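Local coordinates for pirin-like protein YhaK (Escherichia coli, PDB 2VEC), which is a monomeric, cytoplasmic bicupin of the pirin family that lacks quercetin 2,3-dioxygenase activity and carries a redox-sensitive cysteine, at residues Glu97-Glu102 / Ser123-Asn128; Val85-Val90 / Leu116-Gly121; Glu102-Gln107 / Asn150-Lys155. One frame throughout, in Å; residues are numbered along the deposited sequence.

How the contacts relate
All three contacts lie on the same side of the chain's centre, their own centres about 9 to 11 Å apart, in the N-terminal of the two cupins. Contact 1 pairs strands 95-100 and 124-128 of the four-stranded antiparallel sheet. Contact 2 belongs to the six-stranded sheet facing it, where strand 85-93 meets the end of strand 112-116. Contact 3 bridges the two sheets through their outermost strands 105-109 and 153-157. Along the chain the segments of every pair of contacts alternate, as expected of a barrel whose chain passes repeatedly between sheets. Glu102 is common to contacts 1 and 3, while Ser117 of contact 2 probably hydrogen-bonds to Asn150 and Leu152 of contact 3.

Contact 1. Residues Glu97-Glu102 / Ser123-Asn128; sequences EYRDSE and SYSEHN
The Tyr98 ring and the Glu126 carboxylate run side by side with their planes 45° apart, and the Tyr124 ring stands almost upright to the Asp100 carboxylate, at 81°. Approaches to both rings are oblique: the Glu126 chain lies along the CE1 side of Tyr98, and Asp100 CB packs on Tyr124 CD1 at 3.5 Å. With Glu126 CG anti to the backbone N and the chain extended beyond it, OE2 reaches the phenol oxygen and accepts from Tyr98 OH at 2.7 Å, the donor standing 44° out of the carboxylate plane. Arg137 forms a salt bridge to the same oxygen, so the charge of this buried acid is probably balanced. Tyrosine suits the place by combining a packing ring with a polar tip. A water links Asp100 OD2, 2.9 Å away, to Tyr124 OH, which also bonds to Gln119 N.

The backbones form an antiparallel ladder, with Ser125 N to Arg99 O at 2.7 Å. Past its end, Ser101 OG accepts from Ser123 N at 2.9 Å, and Asp100 OD1 closes an Asx turn with Glu102 N. Strands 76-80 and 105-109 flank the pair, while Tyr98 packs inward on Asn89 and Ile91 of strand 85-93.

Contact 2. Residues Val85-Val90 / Leu116-Gly121; sequences VDILNV and LSTQPG
Ile87 and Leu116 form an antiparallel hydrogen-bonded pair, with Ile87 N to Leu116 O at 3.0 Å and Leu116 N to Ile87 O at 2.8 Å. Thr118 OG1 gives its proton to Val85 O at 2.6 Å, nearly along the C=O axis. The hydroxyl can do so because it sits between the backbone N and the carbonyl carbon (chi1 67°), which also leaves CG2 to meet Ile87 CG1 at 4.0 Å. Threonine thus serves a polar and an apolar neighbour at once.

Asp86 reaches across to 116-121, over Ser117 CA, and its OD1 accepts from Thr118 N at 3.1 Å, met 36° out of the carboxylate plane. OD1 has its stronger partner in Arg179, whose salt bridge probably balances the charge of this buried acid, while OD2 bonds to Gln180. Ile87 and Leu116 put branched chains on the same face, CB to CB 4.4 Å.

This is the rim of the six-stranded sheet of the N-terminal cupin, where strand 112-116 yields to a loop that side chains hold to strand 85-93. On its other edge strand 85-93 pairs with strand 135-143, whose Gln139 and Trp141 pack on Ile87. Ser117 N continues the sheet to Leu152, just before strand 153-157.

Contact 3. Residues Glu102-Gln107 / Asn150-Lys155; sequences EGNHVQ and NPLIQK
A surface contact between two edge strands, it joins the start of strand 105-109 in the four-stranded sheet to that of strand 153-157 in the six-stranded one. The strand segments run nearly parallel, at 14°, but with 8.7 Å between axes, so side chains span the gap. Val106 and Ile153 reach toward each other tip to tip, Val106 CB lying 3.8 Å from Ile153 CG2. Both Val106 methyls meet Ile153 CG2, and Val106 CG2 packs as well against Lys155 CD, 3.8 Å away; the isoleucine's CB branch supplies the CG2 they rest on, leaving its longer arm to put Ile153 CD1 3.9 Å from Asn104 CB. Leu152 crosses Asn104 at about a right angle.

Lys155 slides past Val106 in the opposite direction. A bend at chi3 (-65°) brings its ammonium group to Gln107 O, where NZ donates at 2.7 Å with a C=O...N angle of 169°. Glu112 forms a salt bridge to the same nitrogen. Lysine fits because its methylenes cover the valine while its charged tip finds both.

Two facing antiparallel sheets packed through their side chains are characteristic of the cupin beta-barrel; here edge strands of the two meet along one margin of YhaK's first cupin.

Contact 1. Residues Glu97-Glu102 / Ser123-Asn128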
# COMPACT_ATOMS: atom_id res chain seq x y z
N GLU A 97 1.71 -17.21 3.91
CA GLU A 97 2.62 -17.72 2.89
C GLU A 97 2.06 -17.45 1.49
O GLU A 97 0.86 -17.57 1.26
CB GLU A 97 2.93 -19.21 3.13
CG GLU A 97 3.75 -19.82 2.03
CD GLU A 97 4.56 -21.02 2.45
OE1 GLU A 97 4.06 -21.88 3.20
OE2 GLU A 97 5.72 -21.11 1.98
N TYR A 98 2.95 -17.07 0.56
CA TYR A 98 2.58 -16.71 -0.81
C TYR A 98 3.27 -17.66 -1.76
O TYR A 98 4.49 -17.75 -1.73
CB TYR A 98 2.99 -15.25 -1.11
CG TYR A 98 2.23 -14.32 -0.23
CD1 TYR A 98 1.01 -13.81 -0.65
CD2 TYR A 98 2.67 -14.04 1.05
CE1 TYR A 98 0.26 -13.00 0.19
CE2 TYR A 98 1.94 -13.22 1.89
CZ TYR A 98 0.73 -12.72 1.46
OH TYR A 98 -0.02 -11.92 2.29
N ARG A 99 2.50 -18.39 -2.56
CA ARG A 99 3.10 -19.35 -3.48
C ARG A 99 2.65 -19.09 -4.90
O ARG A 99 1.55 -18.58 -5.13
CB ARG A 99 2.75 -20.79 -3.09
CG ARG A 99 3.17 -21.16 -1.68
CD ARG A 99 3.04 -22.67 -1.39
NE ARG A 99 3.83 -23.04 -0.22
CZ ARG A 99 3.48 -23.99 0.66
NH1 ARG A 99 2.34 -24.66 0.50
NH2 ARG A 99 4.27 -24.26 1.71
N ASP A 100 3.49 -19.43 -5.87
CA ASP A 100 3.08 -19.32 -7.25
C ASP A 100 3.21 -20.64 -7.99
O ASP A 100 3.80 -21.58 -7.47
CB ASP A 100 3.77 -18.14 -7.95
CG ASP A 100 5.21 -18.41 -8.35
OD1 ASP A 100 5.64 -19.58 -8.52
OD2 ASP A 100 5.92 -17.41 -8.57
N SER A 101 2.64 -20.72 -9.18
CA SER A 101 2.66 -21.98 -9.93
C SER A 101 4.04 -22.40 -10.46
O SER A 101 4.19 -23.50 -10.99
CB SER A 101 1.61 -21.98 -11.04
OG SER A 101 1.62 -20.78 -11.79
N GLU A 102 5.03 -21.52 -10.33
CA GLU A 102 6.40 -21.81 -10.78
C GLU A 102 7.30 -22.31 -9.64
O GLU A 102 8.49 -22.57 -9.85
CB GLU A 102 7.04 -20.59 -11.46
CG GLU A 102 6.36 -20.15 -12.76
CD GLU A 102 6.29 -21.25 -13.81
OE1 GLU A 102 7.31 -21.93 -14.06
OE2 GLU A 102 5.20 -21.42 -14.41
N SER A 123 -0.09 -18.49 -11.66
CA SER A 123 -1.11 -18.44 -10.61
C SER A 123 -0.47 -18.22 -9.26
O SER A 123 0.59 -18.78 -8.98
CB SER A 123 -1.92 -19.74 -10.57
OG SER A 123 -2.96 -19.73 -11.53
N TYR A 124 -1.15 -17.46 -8.40
CA TYR A 124 -0.62 -17.03 -7.12
C TYR A 124 -1.59 -17.34 -5.99
O TYR A 124 -2.78 -17.10 -6.11
CB TYR A 124 -0.35 -15.50 -7.15
CG TYR A 124 0.72 -15.12 -8.14
CD1 TYR A 124 2.07 -15.06 -7.76
CD2 TYR A 124 0.39 -14.86 -9.48
CE1 TYR A 124 3.07 -14.70 -8.71
CE2 TYR A 124 1.37 -14.54 -10.42
CZ TYR A 124 2.70 -14.46 -10.03
OH TYR A 124 3.65 -14.14 -10.99
N SER A 125 -1.06 -17.84 -4.88
CA SER A 125 -1.90 -18.19 -3.75
C SER A 125 -1.41 -17.56 -2.46
O SER A 125 -0.22 -17.27 -2.31
CB SER A 125 -2.00 -19.71 -3.60
OG SER A 125 -0.85 -20.25 -2.99
N GLU A 126 -2.33 -17.34 -1.54
CA GLU A 126 -2.03 -16.67 -0.28
C GLU A 126 -2.70 -17.46 0.83
O GLU A 126 -3.91 -17.62 0.81
CB GLU A 126 -2.56 -15.22 -0.32
CG GLU A 126 -2.79 -14.58 1.06
CD GLU A 126 -3.13 -13.09 0.99
OE1 GLU A 126 -3.89 -12.67 0.08
OE2 GLU A 126 -2.64 -12.33 1.85
N HIS A 127 -1.90 -17.97 1.76
CA HIS A 127 -2.44 -18.81 2.85
C HIS A 127 -2.11 -18.23 4.20
O HIS A 127 -0.97 -17.81 4.44
CB HIS A 127 -1.84 -20.23 2.86
CG HIS A 127 -1.97 -21.00 1.58
ND1 HIS A 127 -2.71 -20.56 0.50
CD2 HIS A 127 -1.47 -22.21 1.23
CE1 HIS A 127 -2.64 -21.46 -0.47
NE2 HIS A 127 -1.89 -22.47 -0.06
N ASN A 128 -3.08 -18.25 5.11
CA ASN A 128 -2.81 -17.88 6.49
C ASN A 128 -2.02 -19.02 7.18
O ASN A 128 -2.48 -20.15 7.21
CB ASN A 128 -4.13 -17.58 7.22
CG ASN A 128 -3.93 -17.12 8.66
OD1 ASN A 128 -2.80 -17.15 9.19
ND2 ASN A 128 -5.04 -16.69 9.31
O HOH W 1 5.87 -15.10 -10.35

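Contact 2. Residues Val85-Val90 / Leu116-Gly121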
# COMPACT_ATOMS: atom_id res chain seq x y z
N VAL A 85 -0.44 -6.51 -13.48
CA VAL A 85 -0.26 -5.67 -12.31
C VAL A 85 0.74 -6.36 -11.38
O VAL A 85 0.85 -7.58 -11.40
CB VAL A 85 -1.57 -5.46 -11.50
CG1 VAL A 85 -2.56 -4.56 -12.28
CG2 VAL A 85 -2.22 -6.82 -11.09
N ASP A 86 1.46 -5.56 -10.61
CA ASP A 86 2.29 -6.07 -9.53
C ASP A 86 1.55 -5.85 -8.25
O ASP A 86 0.75 -4.92 -8.13
CB ASP A 86 3.62 -5.34 -9.49
CG ASP A 86 4.48 -5.68 -10.72
OD1 ASP A 86 4.29 -6.78 -11.30
OD2 ASP A 86 5.34 -4.87 -11.07
N ILE A 87 1.85 -6.71 -7.28
CA ILE A 87 1.06 -6.77 -6.04
C ILE A 87 1.96 -6.40 -4.89
O ILE A 87 3.01 -7.01 -4.72
CB ILE A 87 0.52 -8.22 -5.82
CG1 ILE A 87 -0.29 -8.74 -7.03
CG2 ILE A 87 -0.26 -8.36 -4.52
CD1 ILE A 87 -1.42 -7.86 -7.45
N LEU A 88 1.56 -5.44 -4.08
CA LEU A 88 2.33 -5.13 -2.89
C LEU A 88 1.46 -5.33 -1.67
O LEU A 88 0.40 -4.69 -1.56
CB LEU A 88 2.82 -3.68 -2.97
CG LEU A 88 3.97 -3.23 -2.05
CD1 LEU A 88 4.71 -2.04 -2.67
CD2 LEU A 88 3.42 -2.87 -0.65
N ASN A 89 1.90 -6.22 -0.77
CA ASN A 89 1.17 -6.56 0.43
C ASN A 89 1.87 -5.97 1.65
O ASN A 89 3.11 -6.05 1.78
CB ASN A 89 1.06 -8.10 0.61
CG ASN A 89 0.22 -8.77 -0.51
OD1 ASN A 89 -0.70 -8.15 -1.05
ND2 ASN A 89 0.60 -9.95 -0.91
N VAL A 90 1.09 -5.40 2.55
CA VAL A 90 1.59 -4.91 3.78
C VAL A 90 0.85 -5.73 4.81
O VAL A 90 -0.38 -5.64 4.93
CB VAL A 90 1.28 -3.41 3.95
CG1 VAL A 90 1.73 -2.88 5.34
CG2 VAL A 90 1.91 -2.61 2.78
N LEU A 116 5.29 -8.64 -5.08
CA LEU A 116 5.33 -9.71 -6.08
C LEU A 116 5.25 -9.07 -7.45
O LEU A 116 4.25 -8.42 -7.75
CB LEU A 116 4.14 -10.67 -5.86
CG LEU A 116 4.07 -11.28 -4.46
CD1 LEU A 116 2.75 -12.05 -4.29
CD2 LEU A 116 5.26 -12.23 -4.28
N SER A 117 6.29 -9.25 -8.25
CA SER A 117 6.34 -8.69 -9.62
C SER A 117 5.86 -9.83 -10.46
O SER A 117 6.60 -10.79 -10.68
CB SER A 117 7.76 -8.27 -9.98
OG SER A 117 8.10 -7.14 -9.17
N THR A 118 4.58 -9.79 -10.81
CA THR A 118 3.90 -11.00 -11.30
C THR A 118 4.20 -11.23 -12.77
O THR A 118 4.62 -10.31 -13.49
CB THR A 118 2.38 -10.97 -11.07
OG1 THR A 118 1.80 -9.96 -11.89
CG2 THR A 118 2.04 -10.66 -9.60
N GLN A 119 3.97 -12.46 -13.20
CA GLN A 119 4.32 -12.89 -14.55
C GLN A 119 3.08 -13.44 -15.23
O GLN A 119 2.30 -14.15 -14.61
CB GLN A 119 5.38 -13.99 -14.53
CG GLN A 119 6.58 -13.80 -13.63
CD GLN A 119 7.47 -15.06 -13.60
OE1 GLN A 119 7.38 -15.90 -12.68
NE2 GLN A 119 8.31 -15.23 -14.63
N PRO A 120 2.90 -13.12 -16.52
CA PRO A 120 1.80 -13.61 -17.36
C PRO A 120 1.48 -15.09 -17.22
O PRO A 120 2.35 -15.93 -17.39
CB PRO A 120 2.33 -13.33 -18.77
CG PRO A 120 3.11 -12.09 -18.62
CD PRO A 120 3.76 -12.17 -17.25
N GLY A 121 0.22 -15.39 -16.89
CA GLY A 121 -0.25 -16.78 -16.84
C GLY A 121 0.21 -17.57 -15.62
O GLY A 121 -0.01 -18.78 -15.54

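Contact 3. Residues Glu102-Gln107 / Asn150-Lys155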
# COMPACT_ATOMS: atom_id res chain seq x y z
N GLU A 102 5.03 -21.52 -10.33
CA GLU A 102 6.40 -21.81 -10.78
C GLU A 102 7.30 -22.31 -9.64
O GLU A 102 8.49 -22.57 -9.85
CB GLU A 102 7.04 -20.59 -11.46
CG GLU A 102 6.36 -20.15 -12.76
CD GLU A 102 6.29 -21.25 -13.81
OE1 GLU A 102 7.31 -21.93 -14.06
OE2 GLU A 102 5.20 -21.42 -14.41
N GLY A 103 6.73 -22.47 -8.46
CA GLY A 103 7.47 -23.01 -7.32
C GLY A 103 8.00 -21.97 -6.34
O GLY A 103 8.48 -22.33 -5.26
N ASN A 104 7.92 -20.69 -6.72
CA ASN A 104 8.41 -19.60 -5.86
C ASN A 104 7.54 -19.45 -4.61
O ASN A 104 6.32 -19.60 -4.68
CB ASN A 104 8.47 -18.28 -6.60
CG ASN A 104 9.31 -18.34 -7.85
OD1 ASN A 104 8.84 -17.98 -8.92
ND2 ASN A 104 10.56 -18.78 -7.71
N HIS A 105 8.18 -19.18 -3.48
CA HIS A 105 7.46 -19.05 -2.21
C HIS A 105 8.14 -18.05 -1.29
O HIS A 105 9.36 -17.86 -1.33
CB HIS A 105 7.33 -20.40 -1.51
CG HIS A 105 8.63 -21.08 -1.29
ND1 HIS A 105 9.39 -20.89 -0.15
CD2 HIS A 105 9.34 -21.93 -2.08
CE1 HIS A 105 10.50 -21.61 -0.24
NE2 HIS A 105 10.49 -22.25 -1.40
N VAL A 106 7.33 -17.42 -0.44
CA VAL A 106 7.82 -16.47 0.54
C VAL A 106 6.78 -16.40 1.64
O VAL A 106 5.59 -16.52 1.37
CB VAL A 106 8.06 -15.08 -0.13
CG1 VAL A 106 6.75 -14.50 -0.74
CG2 VAL A 106 8.71 -14.10 0.85
N GLN A 107 7.24 -16.23 2.87
CA GLN A 107 6.36 -16.00 4.02
C GLN A 107 6.51 -14.56 4.48
O GLN A 107 7.61 -14.00 4.45
CB GLN A 107 6.78 -16.88 5.21
CG GLN A 107 6.81 -18.36 4.96
CD GLN A 107 7.39 -19.11 6.17
OE1 GLN A 107 7.24 -18.66 7.32
NE2 GLN A 107 8.07 -20.22 5.93
N ASN A 150 12.44 -7.01 -13.07
CA ASN A 150 12.28 -6.72 -11.65
C ASN A 150 12.37 -8.04 -10.89
O ASN A 150 11.93 -9.06 -11.40
CB ASN A 150 10.94 -6.05 -11.37
CG ASN A 150 11.04 -5.01 -10.26
OD1 ASN A 150 11.99 -4.21 -10.24
ND2 ASN A 150 10.06 -4.99 -9.36
N PRO A 151 12.91 -8.02 -9.65
CA PRO A 151 12.98 -9.30 -8.93
C PRO A 151 11.57 -9.86 -8.72
O PRO A 151 10.64 -9.08 -8.52
CB PRO A 151 13.59 -8.91 -7.57
CG PRO A 151 14.26 -7.64 -7.79
CD PRO A 151 13.41 -6.91 -8.82
N LEU A 152 11.40 -11.18 -8.79
CA LEU A 152 10.07 -11.80 -8.59
C LEU A 152 9.49 -11.46 -7.22
O LEU A 152 8.30 -11.18 -7.10
CB LEU A 152 10.17 -13.34 -8.72
CG LEU A 152 10.39 -13.88 -10.14
CD1 LEU A 152 10.30 -15.40 -10.11
CD2 LEU A 152 9.39 -13.31 -11.11
N ILE A 153 10.33 -11.52 -6.18
CA ILE A 153 9.87 -11.36 -4.80
C ILE A 153 10.87 -10.50 -4.04
O ILE A 153 12.09 -10.76 -4.08
CB ILE A 153 9.80 -12.75 -4.11
CG1 ILE A 153 8.72 -13.64 -4.74
CG2 ILE A 153 9.59 -12.63 -2.55
CD1 ILE A 153 8.81 -15.12 -4.33
N GLN A 154 10.37 -9.46 -3.37
CA GLN A 154 11.17 -8.67 -2.44
C GLN A 154 10.36 -8.48 -1.17
O GLN A 154 9.11 -8.38 -1.23
CB GLN A 154 11.45 -7.30 -3.02
CG GLN A 154 12.20 -7.34 -4.35
CD GLN A 154 12.17 -5.98 -5.01
OE1 GLN A 154 12.96 -5.10 -4.66
NE2 GLN A 154 11.26 -5.80 -5.94
N LYS A 155 11.05 -8.37 -0.05
CA LYS A 155 10.39 -8.02 1.20
C LYS A 155 11.14 -6.88 1.88
O LYS A 155 12.34 -6.75 1.68
CB LYS A 155 10.43 -9.21 2.15
CG LYS A 155 9.44 -10.31 1.85
CD LYS A 155 9.16 -11.14 3.12
CE LYS A 155 10.37 -11.91 3.65
NZ LYS A 155 9.93 -12.66 4.90